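Local coordinates for galactose-binding-like protein (Bacteroides thetaiotaomicron, PDB 7M1B) that probably binds galactose-type sugars as a SusE-like protein of a gut Bacteroides, and belongs to a family with a potential degradative capacity, at residues P199-L207 against M262-R270; G305-A314 against F345-R356. All blocks are in the same frame, centred on the assembly; numbering follows the deposited sequence.

Interaction 1: P199-L207 against M262-R270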
loop_
_atom_site.group_PDB
_atom_site.type_symbol
_atom_site.label_atom_id
_atom_site.label_comp_id
_atom_site.label_asym_id
_atom_site.label_seq_id
_atom_site.Cartn_x
_atom_site.Cartn_y
_atom_site.Cartn_z
ATOM N N PRO A 199 12.178 -13.551 -7.067
ATOM C CA PRO A 199 11.460 -12.632 -6.187
ATOM C C PRO A 199 11.685 -11.172 -6.535
ATOM O O PRO A 199 12.795 -10.774 -7.018
ATOM C CB PRO A 199 12.035 -12.959 -4.783
ATOM C CG PRO A 199 12.340 -14.419 -4.904
ATOM C CD PRO A 199 12.994 -14.498 -6.282
ATOM N N LEU A 200 10.630 -10.378 -6.270
ATOM C CA LEU A 200 10.821 -8.962 -6.483
ATOM C C LEU A 200 11.667 -8.309 -5.395
ATOM O O LEU A 200 11.696 -8.727 -4.240
ATOM C CB LEU A 200 9.450 -8.270 -6.451
ATOM C CG LEU A 200 8.430 -8.777 -7.494
ATOM C CD1 LEU A 200 7.191 -7.885 -7.492
ATOM C CD2 LEU A 200 9.029 -8.779 -8.906
ATOM N N TYR A 201 12.386 -7.254 -5.837
ATOM C CA TYR A 201 13.261 -6.454 -4.984
ATOM C C TYR A 201 12.852 -4.984 -5.123
ATOM O O TYR A 201 12.668 -4.497 -6.243
ATOM C CB TYR A 201 14.684 -6.665 -5.503
ATOM C CG TYR A 201 15.837 -6.078 -4.727
ATOM C CD1 TYR A 201 16.134 -4.712 -4.751
ATOM C CD2 TYR A 201 16.727 -6.928 -4.078
ATOM C CE1 TYR A 201 17.239 -4.210 -4.075
ATOM C CE2 TYR A 201 17.840 -6.442 -3.422
ATOM C CZ TYR A 201 18.110 -5.091 -3.436
ATOM O OH TYR A 201 19.229 -4.687 -2.774
ATOM N N GLU A 202 12.682 -4.287 -3.999
ATOM C CA GLU A 202 12.034 -2.981 -4.146
ATOM C C GLU A 202 13.172 -1.944 -4.361
ATOM O O GLU A 202 14.325 -2.160 -3.921
ATOM C CB GLU A 202 11.330 -2.610 -2.843
ATOM C CG GLU A 202 12.294 -2.372 -1.677
ATOM C CD GLU A 202 11.623 -2.127 -0.331
ATOM O OE1 GLU A 202 10.396 -2.328 -0.209
ATOM O OE2 GLU A 202 12.363 -1.818 0.630
ATOM N N GLU A 203 12.801 -0.844 -4.995
ATOM C CA GLU A 203 13.652 0.336 -5.041
ATOM C C GLU A 203 12.788 1.501 -4.601
ATOM O O GLU A 203 11.581 1.437 -4.750
ATOM C CB GLU A 203 14.208 0.553 -6.459
ATOM C CG GLU A 203 13.170 0.937 -7.520
ATOM C CD GLU A 203 13.634 0.927 -8.973
ATOM O OE1 GLU A 203 13.469 1.983 -9.647
ATOM O OE2 GLU A 203 14.074 -0.157 -9.473
ATOM N N LYS A 204 13.440 2.645 -4.264
ATOM C CA LYS A 204 12.674 3.861 -4.051
ATOM C C LYS A 204 12.264 4.358 -5.440
ATOM O O LYS A 204 13.140 4.663 -6.292
ATOM C CB LYS A 204 13.597 4.895 -3.375
ATOM C CG LYS A 204 12.869 6.185 -3.003
ATOM C CD LYS A 204 13.939 7.102 -2.332
ATOM C CE LYS A 204 13.520 8.524 -2.180
ATOM N NZ LYS A 204 14.579 9.153 -1.353
ATOM N N LEU A 205 10.943 4.529 -5.701
ATOM C CA LEU A 205 10.531 4.973 -7.017
ATOM C C LEU A 205 10.997 6.432 -7.210
ATOM O O LEU A 205 10.974 7.245 -6.271
ATOM C CB LEU A 205 9.028 4.832 -7.157
ATOM C CG LEU A 205 8.522 3.402 -6.996
ATOM C CD1 LEU A 205 7.021 3.402 -7.177
ATOM C CD2 LEU A 205 9.220 2.478 -8.002
ATOM N N ASP A 206 11.322 6.774 -8.447
ATOM C CA ASP A 206 11.901 8.089 -8.794
ATOM C C ASP A 206 10.907 9.208 -8.456
ATOM O O ASP A 206 9.908 9.417 -9.136
ATOM C CB ASP A 206 12.140 8.048 -10.302
ATOM C CG ASP A 206 12.808 9.332 -10.865
ATOM O OD1 ASP A 206 12.867 10.342 -10.136
ATOM O OD2 ASP A 206 13.116 9.338 -12.092
ATOM N N LEU A 207 11.240 9.966 -7.403
ATOM C CA LEU A 207 10.371 11.005 -6.893
ATOM C C LEU A 207 10.119 12.117 -7.912
ATOM O O LEU A 207 9.102 12.841 -7.830
ATOM C CB LEU A 207 10.930 11.564 -5.581
ATOM C CG LEU A 207 10.781 10.601 -4.394
ATOM C CD1 LEU A 207 11.658 11.028 -3.201
ATOM C CD2 LEU A 207 9.298 10.450 -3.935
ATOM N N MET A 262 2.280 8.746 -10.126
ATOM C CA MET A 262 3.653 8.307 -9.837
ATOM C C MET A 262 4.599 8.533 -11.043
ATOM O O MET A 262 5.808 8.561 -10.875
ATOM C CB MET A 262 3.713 6.840 -9.437
ATOM C CG MET A 262 2.916 6.583 -8.082
ATOM S SD MET A 262 3.471 4.996 -7.374
ATOM C CE MET A 262 2.820 3.898 -8.630
ATOM N N GLY A 263 4.037 8.741 -12.235
ATOM C CA GLY A 263 4.792 8.997 -13.442
ATOM C C GLY A 263 5.415 7.740 -14.075
ATOM O O GLY A 263 6.110 7.825 -15.120
ATOM N N GLN A 264 5.016 6.582 -13.560
ATOM C CA GLN A 264 5.415 5.299 -14.109
ATOM C C GLN A 264 4.519 4.264 -13.447
ATOM O O GLN A 264 3.900 4.552 -12.401
ATOM C CB GLN A 264 6.854 4.928 -13.785
ATOM C CG GLN A 264 7.191 4.936 -12.310
ATOM C CD GLN A 264 8.603 4.426 -12.071
ATOM O OE1 GLN A 264 9.091 3.531 -12.790
ATOM N NE2 GLN A 264 9.279 5.052 -11.086
ATOM N N THR A 265 4.551 3.054 -14.002
ATOM C CA THR A 265 3.771 1.963 -13.408
ATOM C C THR A 265 4.694 1.074 -12.579
ATOM O O THR A 265 5.794 0.751 -13.019
ATOM C CB THR A 265 3.122 1.149 -14.520
ATOM O OG1 THR A 265 2.237 2.062 -15.202
ATOM C CG2 THR A 265 2.251 0.028 -13.965
ATOM N N ALA A 266 4.209 0.595 -11.438
ATOM C CA ALA A 266 5.045 -0.219 -10.557
ATOM C C ALA A 266 4.197 -1.196 -9.758
ATOM O O ALA A 266 3.061 -0.912 -9.456
ATOM C CB ALA A 266 5.855 0.679 -9.628
ATOM N N GLN A 267 4.819 -2.318 -9.379
ATOM C CA GLN A 267 4.326 -3.228 -8.358
ATOM C C GLN A 267 4.806 -2.690 -7.021
ATOM O O GLN A 267 6.012 -2.598 -6.808
ATOM C CB GLN A 267 4.883 -4.658 -8.621
ATOM C CG GLN A 267 4.160 -5.730 -7.790
ATOM C CD GLN A 267 2.698 -5.942 -8.120
ATOM O OE1 GLN A 267 2.281 -6.089 -9.273
ATOM N NE2 GLN A 267 1.896 -5.995 -7.074
ATOM N N LEU A 268 3.894 -2.249 -6.131
ATOM C CA LEU A 268 4.288 -1.556 -4.920
ATOM C C LEU A 268 4.520 -2.512 -3.758
ATOM O O LEU A 268 3.723 -3.460 -3.515
ATOM C CB LEU A 268 3.188 -0.553 -4.570
ATOM C CG LEU A 268 3.044 0.595 -5.561
ATOM C CD1 LEU A 268 1.894 1.563 -5.151
ATOM C CD2 LEU A 268 4.352 1.406 -5.675
ATOM N N SER A 269 5.529 -2.195 -2.960
ATOM C CA SER A 269 5.890 -2.920 -1.758
ATOM C C SER A 269 5.431 -2.197 -0.500
ATOM O O SER A 269 4.817 -2.797 0.356
ATOM C CB SER A 269 7.353 -3.276 -1.681
ATOM O OG SER A 269 8.152 -2.074 -1.788
ATOM N N ARG A 270 5.840 -0.952 -0.346
ATOM C CA ARG A 270 5.558 -0.220 0.889
ATOM C C ARG A 270 5.784 1.272 0.640
ATOM O O ARG A 270 6.250 1.658 -0.446
ATOM C CB ARG A 270 6.598 -0.722 1.916
ATOM C CG ARG A 270 8.035 -0.328 1.597
ATOM C CD ARG A 270 9.026 -1.009 2.587
ATOM N NE ARG A 270 10.410 -0.563 2.361
ATOM C CZ ARG A 270 11.035 0.537 2.823
ATOM N NH1 ARG A 270 10.436 1.418 3.613
ATOM N NH2 ARG A 270 12.294 0.737 2.467
HETATM O O HOH W 1 12.113 4.442 -10.228
HETATM O O HOH W 2 8.214 7.347 -10.253
#
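The nearest CA atoms across the contact, those of Glu202 and Ser269, are 6.6 Å apart, and the two segments do not pair directly as neighbouring strands. Each pairs instead with strand 370-380 of what is probably a galactose-binding-like beta-sandwich domain. Ser269 and Arg270 both face Tyr377 there and form a classic beta bulge.

Glu202 carries the polar end of the contact. Its CG sits between the backbone N and the carbonyl carbon (chi1 66°), and the chain then runs extended to the carboxylate. Ser269 OG donates to Glu202 OE1 at 2.8 Å, on the anti side. The other oxygen takes a salt bridge from Arg270. Arg270 NE gives the straighter bond to Glu202 OE2, at 2.9 Å on the syn side. Arg270 NH2 reaches the same OE2 at 3.1 Å from above the carboxylate plane. The grip is side-on, and OE2 lies in the guanidinium plane although the two planar groups are turned 44° apart. Arg270 also makes a cation-pi contact with Tyr377.

Leu205 fills the apolar middle. Its CD1 meets Leu268 CD2 at 3.7 Å, where the two side chains cross at about a right angle. The same methyl touches the Ala266 methyl and Met262 SD. Leu200 CD1 lies against the aliphatic part of Gln267, whose amide nitrogen turns away to Ile349 O.

Two waters tie Gln264 to the chain around Asp206. One joins Gln264 NE2 to Asp206 N and Glu203 OE1. The other accepts from Gln264 NE2 at 2.7 Å and donates to Asp206 O and Met262 O.

Interaction 2: G305-A314 against F345-R356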
loop_
_atom_site.group_PDB
_atom_site.type_symbol
_atom_site.label_atom_id
_atom_site.label_comp_id
_atom_site.label_asym_id
_atom_site.label_seq_id
_atom_site.Cartn_x
_atom_site.Cartn_y
_atom_site.Cartn_z
ATOM N N GLY A 305 -13.272 12.177 -11.396
ATOM C CA GLY A 305 -12.834 11.566 -10.133
ATOM C C GLY A 305 -13.721 10.408 -9.671
ATOM O O GLY A 305 -13.660 9.999 -8.498
ATOM N N SER A 306 -14.475 9.853 -10.608
ATOM C CA SER A 306 -15.260 8.672 -10.232
ATOM C C SER A 306 -14.353 7.575 -9.679
ATOM O O SER A 306 -13.264 7.328 -10.187
ATOM C CB SER A 306 -15.965 8.156 -11.469
ATOM O OG SER A 306 -16.590 6.920 -11.186
ATOM N N TRP A 307 -14.872 6.822 -8.682
ATOM C CA TRP A 307 -14.079 5.743 -8.109
ATOM C C TRP A 307 -14.108 4.441 -8.945
ATOM O O TRP A 307 -13.327 3.510 -8.705
ATOM C CB TRP A 307 -14.597 5.501 -6.694
ATOM C CG TRP A 307 -14.059 6.504 -5.704
ATOM C CD1 TRP A 307 -14.684 7.585 -5.145
ATOM C CD2 TRP A 307 -12.780 6.404 -5.065
ATOM N NE1 TRP A 307 -13.843 8.214 -4.242
ATOM C CE2 TRP A 307 -12.664 7.493 -4.155
ATOM C CE3 TRP A 307 -11.728 5.484 -5.179
ATOM C CZ2 TRP A 307 -11.539 7.634 -3.331
ATOM C CZ3 TRP A 307 -10.593 5.658 -4.399
ATOM C CH2 TRP A 307 -10.509 6.702 -3.461
ATOM N N ASP A 308 -14.927 4.425 -10.007
ATOM C CA ASP A 308 -14.941 3.299 -10.928
ATOM C C ASP A 308 -13.542 3.112 -11.519
ATOM O O ASP A 308 -12.881 4.100 -11.943
ATOM C CB ASP A 308 -15.925 3.586 -12.059
ATOM C CG ASP A 308 -17.384 3.495 -11.614
ATOM O OD1 ASP A 308 -17.682 3.174 -10.418
ATOM O OD2 ASP A 308 -18.225 3.736 -12.473
ATOM N N GLY A 309 -13.032 1.879 -11.475
ATOM C CA GLY A 309 -11.751 1.613 -12.113
ATOM C C GLY A 309 -10.567 1.711 -11.141
ATOM O O GLY A 309 -9.424 1.398 -11.515
ATOM N N TRP A 310 -10.828 2.119 -9.893
ATOM C CA TRP A 310 -9.812 2.211 -8.842
ATOM C C TRP A 310 -9.834 0.939 -7.996
ATOM O O TRP A 310 -10.925 0.413 -7.714
ATOM C CB TRP A 310 -10.078 3.444 -7.953
ATOM C CG TRP A 310 -9.760 4.737 -8.671
ATOM C CD1 TRP A 310 -10.629 5.527 -9.407
ATOM C CD2 TRP A 310 -8.522 5.465 -8.589
ATOM N NE1 TRP A 310 -9.955 6.672 -9.850
ATOM C CE2 TRP A 310 -8.665 6.635 -9.357
ATOM C CE3 TRP A 310 -7.278 5.164 -7.978
ATOM C CZ2 TRP A 310 -7.611 7.577 -9.472
ATOM C CZ3 TRP A 310 -6.252 6.069 -8.128
ATOM C CH2 TRP A 310 -6.428 7.222 -8.862
ATOM N N THR A 311 -8.651 0.468 -7.538
ATOM C CA THR A 311 -8.462 -0.743 -6.730
ATOM C C THR A 311 -7.857 -0.334 -5.385
ATOM O O THR A 311 -6.921 0.513 -5.335
ATOM C CB THR A 311 -7.497 -1.742 -7.409
ATOM O OG1 THR A 311 -8.067 -2.079 -8.667
ATOM C CG2 THR A 311 -7.262 -2.989 -6.593
ATOM N N LYS A 312 -8.370 -0.890 -4.296
ATOM C CA LYS A 312 -7.793 -0.611 -2.998
ATOM C C LYS A 312 -6.482 -1.382 -2.802
ATOM O O LYS A 312 -6.377 -2.603 -3.100
ATOM C CB LYS A 312 -8.778 -0.930 -1.880
ATOM C CG LYS A 312 -8.354 -0.342 -0.540
ATOM C CD LYS A 312 -9.392 -0.537 0.547
ATOM C CE LYS A 312 -9.071 -1.700 1.427
ATOM N NZ LYS A 312 -10.051 -1.789 2.548
ATOM N N LEU A 313 -5.468 -0.628 -2.314
ATOM C CA LEU A 313 -4.135 -1.206 -2.148
ATOM C C LEU A 313 -3.666 -1.373 -0.700
ATOM O O LEU A 313 -2.739 -2.175 -0.485
ATOM C CB LEU A 313 -3.096 -0.292 -2.830
ATOM C CG LEU A 313 -3.434 0.161 -4.251
ATOM C CD1 LEU A 313 -2.345 1.116 -4.771
ATOM C CD2 LEU A 313 -3.633 -0.990 -5.266
ATOM N N ALA A 314 -4.193 -0.605 0.269
ATOM C CA ALA A 314 -3.697 -0.659 1.653
ATOM C C ALA A 314 -4.697 0.049 2.545
ATOM O O ALA A 314 -5.393 0.974 2.104
ATOM C CB ALA A 314 -2.362 0.057 1.780
ATOM N N PHE A 345 2.100 -2.616 1.565
ATOM C CA PHE A 345 0.953 -2.801 0.699
ATOM C C PHE A 345 0.529 -4.244 0.673
ATOM O O PHE A 345 1.343 -5.133 0.956
ATOM C CB PHE A 345 1.286 -2.497 -0.755
ATOM C CG PHE A 345 1.328 -1.020 -0.992
ATOM C CD1 PHE A 345 0.114 -0.284 -0.993
ATOM C CD2 PHE A 345 2.530 -0.321 -1.061
ATOM C CE1 PHE A 345 0.153 1.085 -1.139
ATOM C CE2 PHE A 345 2.538 1.048 -1.266
ATOM C CZ PHE A 345 1.342 1.743 -1.303
ATOM N N LEU A 346 -0.727 -4.430 0.232
ATOM C CA LEU A 346 -1.223 -5.788 0.023
ATOM C C LEU A 346 -0.416 -6.485 -1.091
ATOM O O LEU A 346 0.076 -5.794 -1.986
ATOM C CB LEU A 346 -2.752 -5.797 -0.235
ATOM C CG LEU A 346 -3.668 -5.150 0.805
ATOM C CD1 LEU A 346 -4.996 -4.773 0.145
ATOM C CD2 LEU A 346 -3.925 -6.078 1.998
ATOM N N ALA A 347 -0.164 -7.816 -0.964
ATOM C CA ALA A 347 0.474 -8.613 -2.020
ATOM C C ALA A 347 -0.419 -8.797 -3.261
ATOM O O ALA A 347 0.060 -8.825 -4.411
ATOM C CB ALA A 347 0.994 -9.927 -1.494
ATOM N N ASP A 348 -1.732 -8.867 -3.052
ATOM C CA ASP A 348 -2.644 -9.225 -4.134
ATOM C C ASP A 348 -3.106 -7.941 -4.822
ATOM O O ASP A 348 -4.285 -7.634 -4.857
ATOM C CB ASP A 348 -3.746 -10.108 -3.557
ATOM C CG ASP A 348 -4.462 -9.463 -2.375
ATOM O OD1 ASP A 348 -3.834 -8.626 -1.665
ATOM O OD2 ASP A 348 -5.651 -9.759 -2.191
ATOM N N ILE A 349 -2.166 -7.075 -5.213
ATOM C CA ILE A 349 -2.601 -5.836 -5.841
ATOM C C ILE A 349 -2.004 -5.861 -7.248
ATOM O O ILE A 349 -1.000 -6.546 -7.449
ATOM C CB ILE A 349 -2.166 -4.584 -5.027
ATOM C CG1 ILE A 349 -0.642 -4.579 -4.817
ATOM C CG2 ILE A 349 -2.953 -4.463 -3.706
ATOM C CD1 ILE A 349 -0.052 -3.263 -4.271
ATOM N N PRO A 350 -2.606 -5.168 -8.235
ATOM C CA PRO A 350 -2.105 -5.123 -9.600
ATOM C C PRO A 350 -1.006 -4.054 -9.615
ATOM O O PRO A 350 -0.944 -3.231 -8.686
ATOM C CB PRO A 350 -3.319 -4.606 -10.411
ATOM C CG PRO A 350 -4.176 -3.838 -9.428
ATOM C CD PRO A 350 -3.840 -4.370 -8.055
ATOM N N PRO A 351 -0.191 -3.979 -10.691
ATOM C CA PRO A 351 0.693 -2.824 -10.907
ATOM C C PRO A 351 -0.204 -1.602 -11.011
ATOM O O PRO A 351 -1.294 -1.681 -11.566
ATOM C CB PRO A 351 1.288 -3.105 -12.299
ATOM C CG PRO A 351 1.259 -4.633 -12.396
ATOM C CD PRO A 351 -0.098 -4.959 -11.798
ATOM N N VAL A 352 0.310 -0.453 -10.553
ATOM C CA VAL A 352 -0.493 0.788 -10.582
ATOM C C VAL A 352 0.443 1.957 -10.929
ATOM O O VAL A 352 1.678 1.811 -10.841
ATOM C CB VAL A 352 -1.250 1.102 -9.273
ATOM C CG1 VAL A 352 -2.386 0.097 -9.051
ATOM C CG2 VAL A 352 -0.310 1.107 -8.086
ATOM N N ARG A 353 -0.170 3.074 -11.354
ATOM C CA ARG A 353 0.584 4.307 -11.653
ATOM C C ARG A 353 -0.085 5.467 -10.913
ATOM O O ARG A 353 0.652 6.320 -10.402
ATOM C CB ARG A 353 0.517 4.584 -13.160
ATOM C CG ARG A 353 1.081 5.959 -13.517
ATOM C CD ARG A 353 1.274 6.144 -15.006
ATOM N NE ARG A 353 1.723 7.513 -15.262
ATOM C CZ ARG A 353 2.362 7.959 -16.325
ATOM N NH1 ARG A 353 2.852 7.109 -17.245
ATOM N NH2 ARG A 353 2.663 9.250 -16.334
ATOM N N TYR A 354 -1.435 5.578 -10.991
ATOM C CA TYR A 354 -2.147 6.652 -10.339
ATOM C C TYR A 354 -2.519 6.244 -8.940
ATOM O O TYR A 354 -2.974 5.114 -8.744
ATOM C CB TYR A 354 -3.335 7.141 -11.174
ATOM C CG TYR A 354 -2.987 7.509 -12.585
ATOM C CD1 TYR A 354 -2.440 8.781 -12.884
ATOM C CD2 TYR A 354 -2.971 6.550 -13.597
ATOM C CE1 TYR A 354 -2.052 9.110 -14.181
ATOM C CE2 TYR A 354 -2.482 6.829 -14.876
ATOM C CZ TYR A 354 -1.992 8.104 -15.152
ATOM O OH TYR A 354 -1.581 8.422 -16.429
ATOM N N ILE A 355 -2.422 7.164 -7.977
ATOM C CA ILE A 355 -2.610 6.832 -6.565
ATOM C C ILE A 355 -3.606 7.802 -5.943
ATOM O O ILE A 355 -3.484 8.994 -6.129
ATOM C CB ILE A 355 -1.260 6.838 -5.778
ATOM C CG1 ILE A 355 -0.185 5.897 -6.356
ATOM C CG2 ILE A 355 -1.456 6.597 -4.307
ATOM C CD1 ILE A 355 -0.623 4.449 -6.258
ATOM N N ARG A 356 -4.483 7.277 -5.077
ATOM C CA ARG A 356 -5.305 8.135 -4.232
ATOM C C ARG A 356 -5.089 7.789 -2.765
ATOM O O ARG A 356 -4.977 6.592 -2.392
ATOM C CB ARG A 356 -6.783 7.948 -4.554
ATOM C CG ARG A 356 -7.269 8.834 -5.691
ATOM C CD ARG A 356 -8.693 8.561 -6.079
ATOM N NE ARG A 356 -9.176 9.791 -6.708
ATOM C CZ ARG A 356 -10.443 10.003 -7.037
ATOM N NH1 ARG A 356 -11.338 8.972 -6.992
ATOM N NH2 ARG A 356 -10.877 11.142 -7.506
#
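Trp307 and Trp310 both hold CG anti to the carbonyl carbon, which places the indoles, and chi2 of 104° and 92° turns a face of each to the extended side chain of Arg356. The two tryptophans are the ends of a type II beta turn in the galactose-binding-like domain, closed by Trp310 N to Trp307 O.

Arg356 CD makes CH-pi contacts with both six-membered rings, 4.0 Å from the Trp307 centroid and 3.7 Å from that of Trp310. The guanidinium of Arg356 lies nearly parallel to the Trp310 plane. It is steeply inclined to Trp307, where NH1 sits over the face in a cation-pi contact. The guanidinium grips one backbone oxygen end-on: Arg356 NH1 and NH2 both donate to Gly305 O, at 3.0 and 3.2 Å. Gly305 O lies in the guanidinium plane, and NH1 stands above the carbonyl plane. Thr259 takes a bond from NE, and Asp218 forms a salt bridge with NH2, so the buried charge is probably well compensated.

Leu313 packs the other end. Its CD1 meets Val352 CG2 tip to tip at 3.9 Å and also touches Ile355 CD1. Its CD2 touches Ile349 CG2, where the two side chains cross at about a right angle, and its CB lies by Phe345 CD1. Leu313 and Ala314 face Val294 together as a classic beta bulge. Leu346 N donates to Leu313 O at 3.1 Å, an almost straight bond of 172°.

The centres of interactions 1 and 2 lie about 14 Å apart in the same galactose-binding-like domain. They come in series along the chain: interaction 1 closes at Arg270 before interaction 2 opens at Gly305. They meet where strands 256-274 and 352-362 run antiparallel as neighbours. Ala266 N is 2.9 Å from Val352 O, and Met262 N is 2.9 Å from Arg353 O, both probable hydrogen bonds. Leu268 of interaction 1 also packs on Phe345, Val352 and Ile355 of interaction 2, so the apolar side chains of the two contacts join through Leu268. Interaction 1 ties the chain arriving from the preceding domain to this one, whereas interaction 2 joins the 305-314 turn and strand to the 345-356 segment inside it.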